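Local coordinates for putative uncharacterized protein (Archaeoglobus fulgidus, PDB 4KPP) that probably moves calcium ions across the cell membrane in exchange for protons, as a transporter of the sodium/calcium exchanger family, at residues 324-327 / 328-332; 138-141 / 142-146; 28-31 / 32-36; 225-228 / 229-233; 290-293 / 294-298. One frame throughout, in Å; residues are numbered along the deposited sequence.

Interaction 1 (324-327 / 328-332). With CA (calcium ion), chain D.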
loop_
_atom_site.group_PDB
_atom_site.type_symbol
_atom_site.label_atom_id
_atom_site.label_comp_id
_atom_site.label_asym_id
_atom_site.label_seq_id
_atom_site.Cartn_x
_atom_site.Cartn_y
_atom_site.Cartn_z
ATOM N N SER A 324 0.227 -13.931 -0.127
ATOM C CA SER A 324 0.223 -13.319 -1.452
ATOM C C SER A 324 0.014 -14.353 -2.552
ATOM O O SER A 324 -0.587 -14.058 -3.583
ATOM C CB SER A 324 1.518 -12.539 -1.688
ATOM O OG SER A 324 1.697 -11.554 -0.685
ATOM N N LEU A 325 0.516 -15.564 -2.326
ATOM C CA LEU A 325 0.284 -16.672 -3.242
ATOM C C LEU A 325 -1.207 -16.978 -3.278
ATOM O O LEU A 325 -1.803 -17.126 -4.347
ATOM C CB LEU A 325 1.042 -17.912 -2.771
ATOM C CG LEU A 325 1.725 -18.779 -3.830
ATOM C CD1 LEU A 325 1.807 -20.233 -3.363
ATOM C CD2 LEU A 325 1.031 -18.670 -5.183
ATOM N N PHE A 326 -1.801 -17.069 -2.095
ATOM C CA PHE A 326 -3.224 -17.327 -1.959
ATOM C C PHE A 326 -4.054 -16.204 -2.578
ATOM O O PHE A 326 -5.116 -16.449 -3.155
ATOM C CB PHE A 326 -3.577 -17.514 -0.483
ATOM C CG PHE A 326 -5.006 -17.896 -0.245
ATOM C CD1 PHE A 326 -5.527 -19.054 -0.802
ATOM C CD2 PHE A 326 -5.827 -17.103 0.543
ATOM C CE1 PHE A 326 -6.850 -19.412 -0.581
ATOM C CE2 PHE A 326 -7.142 -17.455 0.769
ATOM C CZ PHE A 326 -7.656 -18.610 0.207
ATOM N N ALA A 327 -3.557 -14.976 -2.461
ATOM C CA ALA A 327 -4.211 -13.821 -3.064
ATOM C C ALA A 327 -4.216 -13.919 -4.590
ATOM O O ALA A 327 -5.241 -13.685 -5.228
ATOM C CB ALA A 327 -3.538 -12.532 -2.612
ATOM N N VAL A 328 -3.067 -14.266 -5.163
ATOM C CA VAL A 328 -2.938 -14.462 -6.605
ATOM C C VAL A 328 -3.907 -15.526 -7.116
ATOM O O VAL A 328 -4.598 -15.324 -8.117
ATOM C CB VAL A 328 -1.500 -14.875 -6.986
ATOM C CG1 VAL A 328 -1.453 -15.425 -8.404
ATOM C CG2 VAL A 328 -0.555 -13.703 -6.834
ATOM N N ALA A 329 -3.952 -16.660 -6.423
ATOM C CA ALA A 329 -4.796 -17.777 -6.830
ATOM C C ALA A 329 -6.278 -17.400 -6.829
ATOM O O ALA A 329 -7.050 -17.877 -7.658
ATOM C CB ALA A 329 -4.545 -18.984 -5.928
ATOM N N ILE A 330 -6.663 -16.542 -5.891
ATOM C CA ILE A 330 -8.041 -16.074 -5.779
ATOM C C ILE A 330 -8.410 -15.135 -6.924
ATOM O O ILE A 330 -9.531 -15.167 -7.425
ATOM C CB ILE A 330 -8.274 -15.373 -4.417
ATOM C CG1 ILE A 330 -8.403 -16.412 -3.305
ATOM C CG2 ILE A 330 -9.508 -14.481 -4.452
ATOM C CD1 ILE A 330 -8.657 -15.811 -1.940
ATOM N N LEU A 331 -7.459 -14.309 -7.347
ATOM C CA LEU A 331 -7.704 -13.345 -8.414
ATOM C C LEU A 331 -7.782 -13.973 -9.808
ATOM O O LEU A 331 -8.242 -13.334 -10.754
ATOM C CB LEU A 331 -6.618 -12.268 -8.408
ATOM C CG LEU A 331 -6.454 -11.452 -7.126
ATOM C CD1 LEU A 331 -5.322 -10.449 -7.279
ATOM C CD2 LEU A 331 -7.754 -10.756 -6.745
ATOM N N LEU A 332 -7.325 -15.216 -9.932
ATOM C CA LEU A 332 -7.203 -15.865 -11.239
ATOM C C LEU A 332 -8.514 -15.991 -12.027
ATOM O O LEU A 332 -8.514 -15.895 -13.256
ATOM C CB LEU A 332 -6.529 -17.233 -11.103
ATOM C CG LEU A 332 -5.013 -17.229 -10.893
ATOM C CD1 LEU A 332 -4.518 -18.638 -10.614
ATOM C CD2 LEU A 332 -4.295 -16.635 -12.099
HETATM CA CA CA D . -12.001 -15.672 -7.042
#

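Interaction 2 (138-141 / 142-146)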
loop_
_atom_site.group_PDB
_atom_site.type_symbol
_atom_site.label_atom_id
_atom_site.label_comp_id
_atom_site.label_asym_id
_atom_site.label_seq_id
_atom_site.Cartn_x
_atom_site.Cartn_y
_atom_site.Cartn_z
ATOM N N ILE A 138 -6.768 -6.847 -15.016
ATOM C CA ILE A 138 -6.207 -7.330 -13.759
ATOM C C ILE A 138 -5.150 -8.416 -13.989
ATOM O O ILE A 138 -4.224 -8.571 -13.191
ATOM C CB ILE A 138 -7.337 -7.793 -12.791
ATOM C CG1 ILE A 138 -7.922 -6.585 -12.062
ATOM C CG2 ILE A 138 -6.839 -8.781 -11.752
ATOM C CD1 ILE A 138 -6.889 -5.804 -11.265
ATOM N N ARG A 139 -5.268 -9.139 -15.101
ATOM C CA ARG A 139 -4.303 -10.187 -15.442
ATOM C C ARG A 139 -2.869 -9.664 -15.491
ATOM O O ARG A 139 -1.918 -10.419 -15.298
ATOM C CB ARG A 139 -4.658 -10.847 -16.775
ATOM C CG ARG A 139 -6.005 -11.546 -16.807
ATOM C CD ARG A 139 -6.105 -12.443 -18.033
ATOM N NE ARG A 139 -7.485 -12.671 -18.462
ATOM C CZ ARG A 139 -8.239 -13.686 -18.052
ATOM N NH1 ARG A 139 -9.480 -13.813 -18.501
ATOM N NH2 ARG A 139 -7.754 -14.571 -17.193
ATOM N N LEU A 140 -2.723 -8.371 -15.759
ATOM C CA LEU A 140 -1.425 -7.715 -15.727
ATOM C C LEU A 140 -0.850 -7.799 -14.314
ATOM O O LEU A 140 0.217 -8.378 -14.103
ATOM C CB LEU A 140 -1.565 -6.248 -16.153
ATOM C CG LEU A 140 -0.384 -5.491 -16.782
ATOM C CD1 LEU A 140 -0.535 -3.992 -16.545
ATOM C CD2 LEU A 140 0.978 -5.973 -16.303
ATOM N N GLU A 141 -1.559 -7.215 -13.352
ATOM C CA GLU A 141 -1.083 -7.186 -11.973
ATOM C C GLU A 141 -0.930 -8.589 -11.393
ATOM O O GLU A 141 -0.049 -8.824 -10.573
ATOM C CB GLU A 141 -1.984 -6.327 -11.073
ATOM C CG GLU A 141 -3.283 -5.872 -11.705
ATOM C CD GLU A 141 -3.121 -4.638 -12.576
ATOM O OE1 GLU A 141 -2.531 -3.643 -12.102
ATOM O OE2 GLU A 141 -3.584 -4.667 -13.735
ATOM N N ILE A 142 -1.783 -9.512 -11.828
ATOM C CA ILE A 142 -1.700 -10.909 -11.399
ATOM C C ILE A 142 -0.344 -11.517 -11.755
ATOM O O ILE A 142 0.287 -12.189 -10.936
ATOM C CB ILE A 142 -2.821 -11.760 -12.033
ATOM C CG1 ILE A 142 -4.184 -11.346 -11.477
ATOM C CG2 ILE A 142 -2.580 -13.244 -11.790
ATOM C CD1 ILE A 142 -5.343 -12.149 -12.035
ATOM N N PHE A 143 0.098 -11.266 -12.982
ATOM C CA PHE A 143 1.378 -11.763 -13.472
ATOM C C PHE A 143 2.543 -11.269 -12.621
ATOM O O PHE A 143 3.401 -12.052 -12.207
ATOM C CB PHE A 143 1.576 -11.336 -14.927
ATOM C CG PHE A 143 2.902 -11.734 -15.506
ATOM C CD1 PHE A 143 3.090 -13.001 -16.031
ATOM C CD2 PHE A 143 3.956 -10.835 -15.541
ATOM C CE1 PHE A 143 4.311 -13.370 -16.570
ATOM C CE2 PHE A 143 5.174 -11.194 -16.076
ATOM C CZ PHE A 143 5.355 -12.463 -16.592
ATOM N N PHE A 144 2.573 -9.966 -12.361
ATOM C CA PHE A 144 3.663 -9.378 -11.594
ATOM C C PHE A 144 3.594 -9.736 -10.120
ATOM O O PHE A 144 4.619 -9.827 -9.450
ATOM C CB PHE A 144 3.717 -7.865 -11.790
ATOM C CG PHE A 144 4.412 -7.459 -13.050
ATOM C CD1 PHE A 144 5.796 -7.435 -13.109
ATOM C CD2 PHE A 144 3.688 -7.124 -14.182
ATOM C CE1 PHE A 144 6.446 -7.073 -14.271
ATOM C CE2 PHE A 144 4.334 -6.761 -15.345
ATOM C CZ PHE A 144 5.713 -6.737 -15.389
ATOM N N LEU A 145 2.380 -9.947 -9.625
ATOM C CA LEU A 145 2.181 -10.397 -8.255
ATOM C C LEU A 145 2.758 -11.796 -8.091
ATOM O O LEU A 145 3.376 -12.112 -7.078
ATOM C CB LEU A 145 0.693 -10.398 -7.914
ATOM C CG LEU A 145 0.238 -9.526 -6.743
ATOM C CD1 LEU A 145 1.138 -8.313 -6.587
ATOM C CD2 LEU A 145 -1.206 -9.098 -6.959
ATOM N N PHE A 146 2.563 -12.628 -9.107
ATOM C CA PHE A 146 3.067 -13.993 -9.083
ATOM C C PHE A 146 4.594 -14.022 -9.111
ATOM O O PHE A 146 5.215 -14.775 -8.368
ATOM C CB PHE A 146 2.489 -14.789 -10.250
ATOM C CG PHE A 146 2.697 -16.271 -10.138
ATOM C CD1 PHE A 146 2.216 -16.970 -9.044
ATOM C CD2 PHE A 146 3.355 -16.971 -11.141
ATOM C CE1 PHE A 146 2.398 -18.337 -8.939
ATOM C CE2 PHE A 146 3.540 -18.341 -11.043
ATOM C CZ PHE A 146 3.060 -19.024 -9.940
#

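Interaction 3 (28-31 / 32-36)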
loop_
_atom_site.group_PDB
_atom_site.type_symbol
_atom_site.label_atom_id
_atom_site.label_comp_id
_atom_site.label_asym_id
_atom_site.label_seq_id
_atom_site.Cartn_x
_atom_site.Cartn_y
_atom_site.Cartn_z
ATOM N N TYR A 28 6.913 23.464 19.928
ATOM C CA TYR A 28 6.227 22.986 21.122
ATOM C C TYR A 28 6.346 21.472 21.239
ATOM O O TYR A 28 6.091 20.745 20.280
ATOM C CB TYR A 28 4.754 23.394 21.094
ATOM N N HIS A 29 6.732 21.002 22.419
ATOM C CA HIS A 29 6.903 19.574 22.655
ATOM C C HIS A 29 5.675 18.962 23.320
ATOM O O HIS A 29 5.301 19.349 24.427
ATOM C CB HIS A 29 8.145 19.318 23.513
ATOM N N HIS A 30 5.054 18.004 22.639
ATOM C CA HIS A 30 3.903 17.290 23.184
ATOM C C HIS A 30 4.330 15.946 23.783
ATOM O O HIS A 30 5.371 15.404 23.419
ATOM C CB HIS A 30 2.856 17.050 22.090
ATOM C CG HIS A 30 2.248 18.303 21.539
ATOM N ND1 HIS A 30 1.226 18.978 22.173
ATOM C CD2 HIS A 30 2.503 18.990 20.401
ATOM C CE1 HIS A 30 0.886 20.033 21.455
ATOM N NE2 HIS A 30 1.646 20.064 20.374
ATOM N N PRO A 31 3.523 15.401 24.710
ATOM C CA PRO A 31 3.767 14.041 25.207
ATOM C C PRO A 31 3.621 13.005 24.091
ATOM O O PRO A 31 3.116 13.333 23.016
ATOM C CB PRO A 31 2.662 13.846 26.249
ATOM C CG PRO A 31 2.301 15.217 26.677
ATOM C CD PRO A 31 2.454 16.078 25.462
ATOM N N ALA A 32 4.038 11.772 24.358
ATOM C CA ALA A 32 4.091 10.716 23.344
ATOM C C ALA A 32 2.795 10.499 22.555
ATOM O O ALA A 32 2.791 10.587 21.327
ATOM C CB ALA A 32 4.553 9.405 23.977
ATOM N N LEU A 33 1.703 10.213 23.258
ATOM C CA LEU A 33 0.437 9.907 22.601
ATOM C C LEU A 33 -0.089 11.072 21.763
ATOM O O LEU A 33 -0.495 10.886 20.616
ATOM C CB LEU A 33 -0.618 9.467 23.619
ATOM C CG LEU A 33 -1.974 9.095 23.014
ATOM C CD1 LEU A 33 -1.812 7.935 22.036
ATOM C CD2 LEU A 33 -3.008 8.764 24.086
ATOM N N THR A 34 -0.082 12.271 22.334
ATOM C CA THR A 34 -0.610 13.432 21.626
ATOM C C THR A 34 0.255 13.810 20.419
ATOM O O THR A 34 -0.264 14.257 19.395
ATOM C CB THR A 34 -0.836 14.636 22.569
ATOM O OG1 THR A 34 -0.226 15.808 22.016
ATOM C CG2 THR A 34 -0.247 14.362 23.936
ATOM N N GLN A 35 1.564 13.603 20.532
ATOM C CA GLN A 35 2.454 13.785 19.388
ATOM C C GLN A 35 2.069 12.838 18.257
ATOM O O GLN A 35 2.086 13.219 17.089
ATOM C CB GLN A 35 3.919 13.567 19.776
ATOM C CG GLN A 35 4.853 13.518 18.568
ATOM C CD GLN A 35 6.321 13.474 18.941
ATOM O OE1 GLN A 35 6.854 14.409 19.542
ATOM N NE2 GLN A 35 6.990 12.388 18.576
ATOM N N THR A 36 1.715 11.610 18.618
ATOM C CA THR A 36 1.319 10.593 17.648
ATOM C C THR A 36 0.017 10.972 16.955
ATOM O O THR A 36 -0.097 10.881 15.733
ATOM C CB THR A 36 1.127 9.222 18.324
ATOM O OG1 THR A 36 2.313 8.872 19.043
ATOM C CG2 THR A 36 0.827 8.145 17.290
HETATM O O HOH W 1 5.671 16.941 20.133
#

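Interaction 4 (225-228 / 229-233)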
loop_
_atom_site.group_PDB
_atom_site.type_symbol
_atom_site.label_atom_id
_atom_site.label_comp_id
_atom_site.label_asym_id
_atom_site.label_seq_id
_atom_site.Cartn_x
_atom_site.Cartn_y
_atom_site.Cartn_z
ATOM N N GLU A 225 8.646 11.083 11.311
ATOM C CA GLU A 225 9.546 10.792 12.421
ATOM C C GLU A 225 8.817 10.912 13.752
ATOM O O GLU A 225 8.870 10.007 14.579
ATOM C CB GLU A 225 10.761 11.719 12.398
ATOM C CG GLU A 225 11.693 11.543 13.589
ATOM C CD GLU A 225 12.918 12.436 13.515
ATOM O OE1 GLU A 225 12.946 13.346 12.659
ATOM O OE2 GLU A 225 13.854 12.229 14.315
ATOM N N ALA A 226 8.130 12.031 13.951
ATOM C CA ALA A 226 7.403 12.254 15.192
ATOM C C ALA A 226 6.291 11.226 15.363
ATOM O O ALA A 226 6.052 10.736 16.465
ATOM C CB ALA A 226 6.842 13.657 15.232
ATOM N N PHE A 227 5.612 10.898 14.267
ATOM C CA PHE A 227 4.563 9.891 14.320
ATOM C C PHE A 227 5.127 8.507 14.645
ATOM O O PHE A 227 4.546 7.772 15.438
ATOM C CB PHE A 227 3.764 9.858 13.014
ATOM C CG PHE A 227 2.763 8.738 12.949
ATOM C CD1 PHE A 227 1.610 8.777 13.717
ATOM C CD2 PHE A 227 2.984 7.639 12.132
ATOM C CE1 PHE A 227 0.687 7.739 13.665
ATOM C CE2 PHE A 227 2.070 6.601 12.075
ATOM C CZ PHE A 227 0.920 6.650 12.842
ATOM N N SER A 228 6.262 8.164 14.036
ATOM C CA SER A 228 6.876 6.852 14.234
ATOM C C SER A 228 7.483 6.723 15.630
ATOM O O SER A 228 7.284 5.717 16.311
ATOM C CB SER A 228 7.950 6.577 13.175
ATOM O OG SER A 228 7.438 6.731 11.861
ATOM N N GLU A 229 8.227 7.745 16.048
ATOM C CA GLU A 229 8.818 7.760 17.379
ATOM C C GLU A 229 7.752 7.949 18.449
ATOM O O GLU A 229 7.897 7.459 19.569
ATOM C CB GLU A 229 9.886 8.852 17.495
ATOM C CG GLU A 229 11.082 8.660 16.568
ATOM C CD GLU A 229 11.844 7.366 16.829
ATOM O OE1 GLU A 229 11.768 6.833 17.956
ATOM O OE2 GLU A 229 12.525 6.881 15.899
ATOM N N GLY A 230 6.687 8.666 18.102
ATOM C CA GLY A 230 5.566 8.843 19.004
ATOM C C GLY A 230 4.888 7.516 19.279
ATOM O O GLY A 230 4.565 7.196 20.425
ATOM N N LEU A 231 4.671 6.742 18.219
ATOM C CA LEU A 231 4.098 5.405 18.341
ATOM C C LEU A 231 4.960 4.516 19.224
ATOM O O LEU A 231 4.460 3.890 20.156
ATOM C CB LEU A 231 3.949 4.756 16.965
ATOM C CG LEU A 231 2.526 4.578 16.438
ATOM C CD1 LEU A 231 2.547 3.864 15.097
ATOM C CD2 LEU A 231 1.662 3.824 17.440
ATOM N N LEU A 232 6.255 4.468 18.923
ATOM C CA LEU A 232 7.197 3.651 19.686
ATOM C C LEU A 232 7.244 4.055 21.153
ATOM O O LEU A 232 7.321 3.199 22.033
ATOM C CB LEU A 232 8.603 3.724 19.082
ATOM C CG LEU A 232 8.833 3.005 17.751
ATOM C CD1 LEU A 232 10.257 3.227 17.257
ATOM C CD2 LEU A 232 8.537 1.519 17.891
ATOM N N GLU A 233 7.197 5.358 21.408
ATOM C CA GLU A 233 7.212 5.868 22.773
ATOM C C GLU A 233 5.938 5.487 23.517
ATOM O O GLU A 233 5.992 4.999 24.644
ATOM C CB GLU A 233 7.388 7.386 22.774
ATOM C CG GLU A 233 8.725 7.859 23.316
ATOM C CD GLU A 233 8.853 7.663 24.812
ATOM O OE1 GLU A 233 9.099 6.519 25.252
ATOM O OE2 GLU A 233 8.709 8.660 25.549
#

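Interaction 5 (290-293 / 294-298)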
loop_
_atom_site.group_PDB
_atom_site.type_symbol
_atom_site.label_atom_id
_atom_site.label_comp_id
_atom_site.label_asym_id
_atom_site.label_seq_id
_atom_site.Cartn_x
_atom_site.Cartn_y
_atom_site.Cartn_z
ATOM N N ILE A 290 9.627 -3.052 -1.048
ATOM C CA ILE A 290 10.699 -3.924 -0.585
ATOM C C ILE A 290 12.050 -3.403 -1.061
ATOM O O ILE A 290 13.003 -3.332 -0.288
ATOM C CB ILE A 290 10.510 -5.371 -1.070
ATOM C CG1 ILE A 290 9.064 -5.822 -0.852
ATOM C CG2 ILE A 290 11.493 -6.299 -0.363
ATOM C CD1 ILE A 290 8.788 -7.246 -1.292
ATOM N N GLY A 291 12.120 -3.034 -2.335
ATOM C CA GLY A 291 13.327 -2.456 -2.889
ATOM C C GLY A 291 13.716 -1.172 -2.182
ATOM O O GLY A 291 14.894 -0.936 -1.911
ATOM N N THR A 292 12.721 -0.349 -1.871
ATOM C CA THR A 292 12.958 0.943 -1.236
ATOM C C THR A 292 13.610 0.814 0.140
ATOM O O THR A 292 14.588 1.499 0.430
ATOM C CB THR A 292 11.660 1.763 -1.116
ATOM O OG1 THR A 292 11.138 2.027 -2.424
ATOM C CG2 THR A 292 11.928 3.084 -0.414
ATOM N N ILE A 293 13.084 -0.066 0.986
ATOM C CA ILE A 293 13.647 -0.218 2.324
ATOM C C ILE A 293 15.053 -0.826 2.295
ATOM O O ILE A 293 15.905 -0.466 3.108
ATOM C CB ILE A 293 12.723 -1.009 3.286
ATOM C CG1 ILE A 293 12.532 -2.450 2.812
ATOM C CG2 ILE A 293 11.380 -0.299 3.451
ATOM C CD1 ILE A 293 11.804 -3.323 3.809
ATOM N N ALA A 294 15.300 -1.729 1.351
ATOM C CA ALA A 294 16.623 -2.333 1.215
ATOM C C ALA A 294 17.625 -1.321 0.665
ATOM O O ALA A 294 18.771 -1.268 1.109
ATOM C CB ALA A 294 16.564 -3.571 0.332
ATOM N N ILE A 295 17.183 -0.517 -0.300
ATOM C CA ILE A 295 18.019 0.537 -0.867
ATOM C C ILE A 295 18.355 1.591 0.185
ATOM O O ILE A 295 19.520 1.949 0.364
ATOM C CB ILE A 295 17.344 1.210 -2.088
ATOM C CG1 ILE A 295 17.447 0.309 -3.321
ATOM C CG2 ILE A 295 17.990 2.550 -2.389
ATOM C CD1 ILE A 295 16.705 0.838 -4.536
ATOM N N ILE A 296 17.329 2.075 0.880
ATOM C CA ILE A 296 17.498 3.065 1.941
ATOM C C ILE A 296 18.447 2.564 3.032
ATOM O O ILE A 296 19.251 3.329 3.568
ATOM C CB ILE A 296 16.134 3.477 2.551
ATOM C CG1 ILE A 296 15.361 4.363 1.572
ATOM C CG2 ILE A 296 16.319 4.219 3.862
ATOM C CD1 ILE A 296 14.032 4.861 2.116
ATOM N N TYR A 297 18.362 1.274 3.342
ATOM C CA TYR A 297 19.246 0.656 4.327
ATOM C C TYR A 297 20.723 0.817 3.954
ATOM O O TYR A 297 21.576 0.971 4.828
ATOM C CB TYR A 297 18.896 -0.826 4.502
ATOM C CG TYR A 297 19.709 -1.539 5.563
ATOM C CD1 TYR A 297 19.487 -1.298 6.915
ATOM C CD2 TYR A 297 20.685 -2.462 5.214
ATOM C CE1 TYR A 297 20.223 -1.949 7.889
ATOM C CE2 TYR A 297 21.426 -3.120 6.181
ATOM C CZ TYR A 297 21.190 -2.860 7.517
ATOM O OH TYR A 297 21.921 -3.506 8.488
ATOM N N SER A 298 21.020 0.785 2.657
ATOM C CA SER A 298 22.386 0.983 2.190
ATOM C C SER A 298 22.749 2.464 2.140
ATOM O O SER A 298 23.872 2.846 2.462
ATOM C CB SER A 298 22.592 0.348 0.816
ATOM O OG SER A 298 22.685 -1.061 0.910
#

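Interaction 1 (324-327 / 328-332)
Ile330 reaches back over one helical turn to Phe326, and its side chain can be traced from backbone to ring. CB sits 3.6 Å from Phe326 O, the same carbonyl that accepts the hydrogen bond of Ile330 N. CG1 comes next and lies closer, 3.3 Å from Phe326 O, because chi1 of -77° sets it opposite the carbonyl carbon of Ile330 and beside the backbone N. From there CD1 extends over one face of the Phe326 ring, 3.9 Å from the centroid and 27° off the ring normal, a CH-pi contact. It is offset toward the rim, and CE2 of Phe326 is the ring atom nearest to CD1, at 3.5 Å. The other branch, CG2, takes the place beside the carbonyl carbon and ends 3.8 Å from the calcium ion. Leu331 N donates to Ala327 O over 3.1 Å, and a second, weak hydrogen bond runs from Ile330 N to the same oxygen. Leu344 of helix 338-353 touches the side chains of both Phe326 and Ile330. Near the end of helix 311-331 the carbonyl oxygen of Ile330 is turned to the metal, which it binds at 2.5 Å. Asp333 OD1, Lys335 O and Glu340 OE2 are among the other ligands, making a calcium site that combines main-chain carbonyls with carboxylates.

Interaction 2 (138-141 / 142-146)
A chi1 of -154° at Leu140, with CG set across from the backbone N, and one of -81° at Phe144, with CG set across from the carbonyl carbon, send the two side chains out the same way and side by side. Leu140 CD2 then meets the Phe144 ring at its edge and in its plane, 3.6 Å from CE2. The face of that ring is approached by a different group: Phe143 CD2 stands 4.0 Å above the plane, offset toward the rim. Two residues earlier, Ile138 and Ile142 cross at about a right angle, with Ile138 CG2 3.7 Å from Ile142 CD1. Ile142 CG1 also lies 3.3 Å from Ile138 O, alongside the straight bond that Ile142 N gives this oxygen. The Leu140-Phe144 and Ile138-Ile142 contacts are both i to i+4 packing on helix 138-152, which lies within a predicted transmembrane segment. The helix is hemmed in by others: Phe144 lies against Leu172 and Ile175 of helix 163-182, and Ile138 against Ile279 of helix 271-285. Glu141 is buried, and its bent chain directs OE1 to a hydrogen bond with Tyr176 OH. Glu141 O accepts from Leu145 N at 2.8 Å, whereas the bond from Phe144 N to Leu140 O is weak. Arg139 points away from residues 142-146 at its CB, and its NH2 forms a salt bridge with Glu381 OE1.

Interaction 3 (28-31 / 32-36)
His30 and Thr34 meet at about a right angle where the loop 28-31 enters helix 32-60. The threonine hydroxyl OG1 lies 3.3 Å from His30 CB, obliquely placed to the imidazole. The chi1 of Thr34, 130°, is far from a staggered value, perhaps because the residue also touches a crystal neighbour. This rotation leaves CG2 of Thr34 facing the Pro31 ring, 3.5 Å from Pro31 CD. The far nitrogen of the His30 ring, NE2, is hydrogen-bonded to Ser23 OG. Pro31 occupies the N-cap position, and its carbonyl O accepts from Gln35 N over 2.9 Å in a nearly straight bond. Gln35 itself is extended, with chi1 of 170° and chi2 of 173°, which holds the amide out from the helix. There OE1 accepts from a water 2.9 Å away, and the same water takes the hydrogen of His30 N, bridging loop and helix. Further in, Ala32 O is approached from opposite faces of its plane by Thr36 N and Thr36 OG1. The Gln35 amide is thus engaged at both ends, since NE2 donates to Ala226 O, and this fixes which end is oxygen and which nitrogen.

Interaction 4 (225-228 / 229-233)
Four backbone hydrogen bonds tie Glu225, Ala226, Phe227 and Ser228 to the residues four places on, and they are not alike. The one from Glu229 N to Glu225 O is 2.8 Å long and nearly straight at nitrogen, with an N-H...O angle of 169°. Gly230 N approaches Ala226 O more closely, at 2.7 Å, but from above the carbonyl plane and with a more bent N-H...O angle of 136°. The apolar contact is between Phe227 and Leu231, which lie alongside each other and point the same way. Leu231 CD1 comes 3.9 Å from Phe227 CZ, obliquely to the ring. The acidic pair forms a third kind of contact. Glu229 takes a chi1 of -63°, which folds CG back to 3.3 Å from Glu225 O, and a second bend at chi2 turns its carboxylate aside. Glu225 and Glu229 touch through their CG atoms at 4.2 Å, while their OE2 atoms stay 5.7 Å apart, so that the charged ends are kept out of contact. Glu229 OE2 also has a weak hydrogen bond with Tyr96 OH. Within the fold, Phe227 and Leu231 of helix 224-237 together lie against both helix 32-60, at Thr36, and helix 242-267, at Ala253 and Ala250, while Ser228 faces Val81 and Phe85 of helix 76-91.

Interaction 5 (290-293 / 294-298)
Tyr297 supplies the one aromatic ring, and neither its faces nor its edges meet residues 290-293; the contact is made at its root, where CB lies 3.3 Å from Ile293 O. With chi1 of -177° the ring swings away from the earlier turn toward Leu307 and Pro308 of strand 307-308 and Ala89 of helix 76-91. The other flat groups are the peptides. Tyr297 N reaches Ile293 O from above the carbonyl plane, 37° out of it, whereas Ile296 N meets Thr292 O at 2.8 Å with a smaller tilt. Around the latter bond the side chains of Thr292 and Ile296 run side by side and point the same way. Thr292 turns its methyl CG2 to Ile296 CD1, 3.7 Å away, while its hydroxyl OG1 sits beside the backbone N and is hydrogen-bonded to Leu288 O. Ile296 CG1 lies 3.2 Å from Thr292 O. One residue earlier, Ile295 CG1 does likewise and lies 3.2 Å from Gly291 O, where the glycine brings no side chain of its own. Ile293 is the exception: its chi1 of 64° places CG1 close to both its own backbone N and its carbonyl carbon, 3.2 Å from Ala294 N. Its side chain lies against Asp82 and Ala86 of helix 76-91, and Ala294 packs on Ala166 of helix 163-182. Backbone bonds from residue i+4 to i and aliphatic contacts one turn apart are those of a regular alpha-helix, here helix 288-299, which lies within a predicted transmembrane segment.

Interactions 1 and 2 form one packed region, their centres 10 Å apart although they lie far apart along the chain. Val328 CG2 meets Leu145 CB at 3.7 Å, and Leu332 CD2 meets Ile142 CG2 at 3.8 Å. Interaction 1 supplies a calcium ligand, while the side chain of Ile142 in interaction 2 is about 9 Å from the ion, in the surrounding packing. Interactions 3 and 4 form a second pair, centres 9 Å apart, where Thr36 O packs 3.4 Å from Phe227 CD1. They lie across the chain's centre from the first pair, with centres about 41 and 34 Å from that of interaction 1. Interaction 5 touches neither pair; its centre is about 20 Å from that of interaction 4.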